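Local coordinates for ARO (armadillo repeats only protein) (Plasmodium falciparum Santa Lucia, PDB 5EWP) that probably acts as an armadillo-repeat scaffold in moving rhoptries to the apical pole of the malaria parasite and attaching them there, at residues D15-F19 with I58-S62. Residues are numbered along the deposited sequence; the frame is centred on the assembly and turned at random.
Sequences DILRF and IGALS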
loop_
_atom_site.group_PDB
_atom_site.type_symbol
_atom_site.label_atom_id
_atom_site.label_comp_id
_atom_site.label_asym_id
_atom_site.label_seq_id
_atom_site.Cartn_x
_atom_site.Cartn_y
_atom_site.Cartn_z
ATOM N N ASP A 15 6.375 -27.442 -8.070
ATOM C CA ASP A 15 5.809 -26.174 -7.586
ATOM C C ASP A 15 4.402 -25.951 -8.142
ATOM O O ASP A 15 3.531 -25.397 -7.459
ATOM C CB ASP A 15 6.719 -24.998 -7.950
ATOM C CG ASP A 15 7.980 -24.969 -7.119
ATOM O OD1 ASP A 15 8.120 -25.840 -6.239
ATOM O OD2 ASP A 15 8.813 -24.063 -7.320
ATOM N N ILE A 16 4.177 -26.385 -9.379
ATOM C CA ILE A 16 2.852 -26.275 -9.971
ATOM C C ILE A 16 1.878 -27.206 -9.257
ATOM O O ILE A 16 0.740 -26.834 -8.986
ATOM C CB ILE A 16 2.876 -26.581 -11.482
ATOM C CG1 ILE A 16 3.601 -25.455 -12.224
ATOM C CG2 ILE A 16 1.454 -26.763 -12.020
ATOM C CD1 ILE A 16 3.695 -25.663 -13.726
ATOM N N LEU A 17 2.329 -28.411 -8.929
ATOM C CA LEU A 17 1.472 -29.329 -8.195
ATOM C C LEU A 17 1.179 -28.808 -6.793
ATOM O O LEU A 17 0.044 -28.895 -6.330
ATOM C CB LEU A 17 2.110 -30.707 -8.129
ATOM C CG LEU A 17 2.182 -31.328 -9.521
ATOM C CD1 LEU A 17 2.750 -32.692 -9.427
ATOM C CD2 LEU A 17 0.795 -31.383 -10.133
ATOM N N ARG A 18 2.206 -28.274 -6.136
ATOM C CA ARG A 18 2.053 -27.690 -4.804
ATOM C C ARG A 18 1.074 -26.535 -4.849
ATOM O O ARG A 18 0.220 -26.415 -3.980
ATOM C CB ARG A 18 3.404 -27.231 -4.256
ATOM C CG ARG A 18 4.274 -28.379 -3.764
ATOM C CD ARG A 18 5.673 -27.917 -3.362
ATOM N NE ARG A 18 5.664 -26.931 -2.284
ATOM C CZ ARG A 18 6.663 -26.090 -2.030
ATOM N NH1 ARG A 18 7.756 -26.109 -2.782
ATOM N NH2 ARG A 18 6.567 -25.227 -1.026
ATOM N N PHE A 19 1.181 -25.700 -5.881
ATOM C CA PHE A 19 0.250 -24.592 -6.039
ATOM C C PHE A 19 -1.193 -25.074 -6.196
ATOM O O PHE A 19 -2.105 -24.554 -5.547
ATOM C CB PHE A 19 0.613 -23.707 -7.242
ATOM C CG PHE A 19 -0.329 -22.550 -7.415
ATOM C CD1 PHE A 19 -0.094 -21.348 -6.756
ATOM C CD2 PHE A 19 -1.486 -22.683 -8.184
ATOM C CE1 PHE A 19 -0.979 -20.274 -6.885
ATOM C CE2 PHE A 19 -2.374 -21.635 -8.307
ATOM C CZ PHE A 19 -2.129 -20.426 -7.643
ATOM N N ILE A 58 4.997 -18.976 -10.426
ATOM C CA ILE A 58 4.205 -19.519 -9.330
ATOM C C ILE A 58 4.366 -18.642 -8.079
ATOM O O ILE A 58 3.419 -18.456 -7.309
ATOM C CB ILE A 58 4.609 -20.982 -9.035
ATOM C CG1 ILE A 58 4.094 -21.894 -10.145
ATOM C CG2 ILE A 58 4.069 -21.452 -7.698
ATOM C CD1 ILE A 58 2.588 -21.963 -10.207
ATOM N N GLY A 59 5.557 -18.084 -7.895
ATOM C CA GLY A 59 5.818 -17.196 -6.767
ATOM C C GLY A 59 4.895 -15.989 -6.738
ATOM O O GLY A 59 4.248 -15.703 -5.730
ATOM N N ALA A 60 4.815 -15.266 -7.852
ATOM C CA ALA A 60 3.922 -14.115 -7.910
ATOM C C ALA A 60 2.448 -14.532 -7.851
ATOM O O ALA A 60 1.612 -13.818 -7.297
ATOM C CB ALA A 60 4.191 -13.305 -9.160
ATOM N N LEU A 61 2.131 -15.684 -8.429
ATOM C CA LEU A 61 0.762 -16.176 -8.414
ATOM C C LEU A 61 0.310 -16.536 -6.993
ATOM O O LEU A 61 -0.843 -16.325 -6.612
ATOM C CB LEU A 61 0.651 -17.388 -9.321
ATOM C CG LEU A 61 -0.762 -17.900 -9.587
ATOM C CD1 LEU A 61 -1.623 -16.837 -10.247
ATOM C CD2 LEU A 61 -0.659 -19.149 -10.447
ATOM N N SER A 62 1.239 -17.084 -6.216
ATOM C CA SER A 62 0.965 -17.466 -4.835
ATOM C C SER A 62 0.740 -16.220 -3.986
ATOM O O SER A 62 -0.181 -16.172 -3.175
ATOM C CB SER A 62 2.117 -18.302 -4.286
ATOM O OG SER A 62 2.225 -19.542 -4.987
#
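Phe19 reaches from helix 14-25 to the start of helix 58-70 and meets three residues there. One face of the Phe19 ring takes a CH-pi contact from Leu61: Leu61 CD2 stands 3.8 Å from the centroid of the Phe19 ring and 26° off the ring normal. The methyl is displaced toward the rim, since its nearest ring atom is CZ, with Leu61 CD2 to Phe19 CZ at 3.4 Å. With CG anti to the backbone N (chi1 -179°), Phe19 carries its ring away from its own backbone toward helix 58-70.

The aliphatic contacts centre on Ile58. Ile58 CD1 packs obliquely against the base of the aromatic side chain, 4.0 Å from Phe19 CB, while Ile58 CG1 lies 4.2 Å from Ile16 CG1, the two isoleucine side chains crossing near a right angle. Ile58 CG2 adds a contact with the carbonyl O of Asp15.

Among the polar groups, Ser62 OG sits near the plane of the ring at its edge, 3.4 Å from Phe19 CD1. Ser62 OG donates to Ile58 O (2.8 Å), which also accepts from Ser62 N on the opposite face of its carbonyl plane. Asp15 pairs with Arg18 along its own helix and hydrogen-bonds Ser37.

Phe31 of helix 28-34 meets the Phe19 ring. Nearly parallel segment axes (14°), 10.9 Å apart, and apolar side chains between them fit the helix-on-helix stacking of an armadillo-type alpha solenoid, near its N-terminal end.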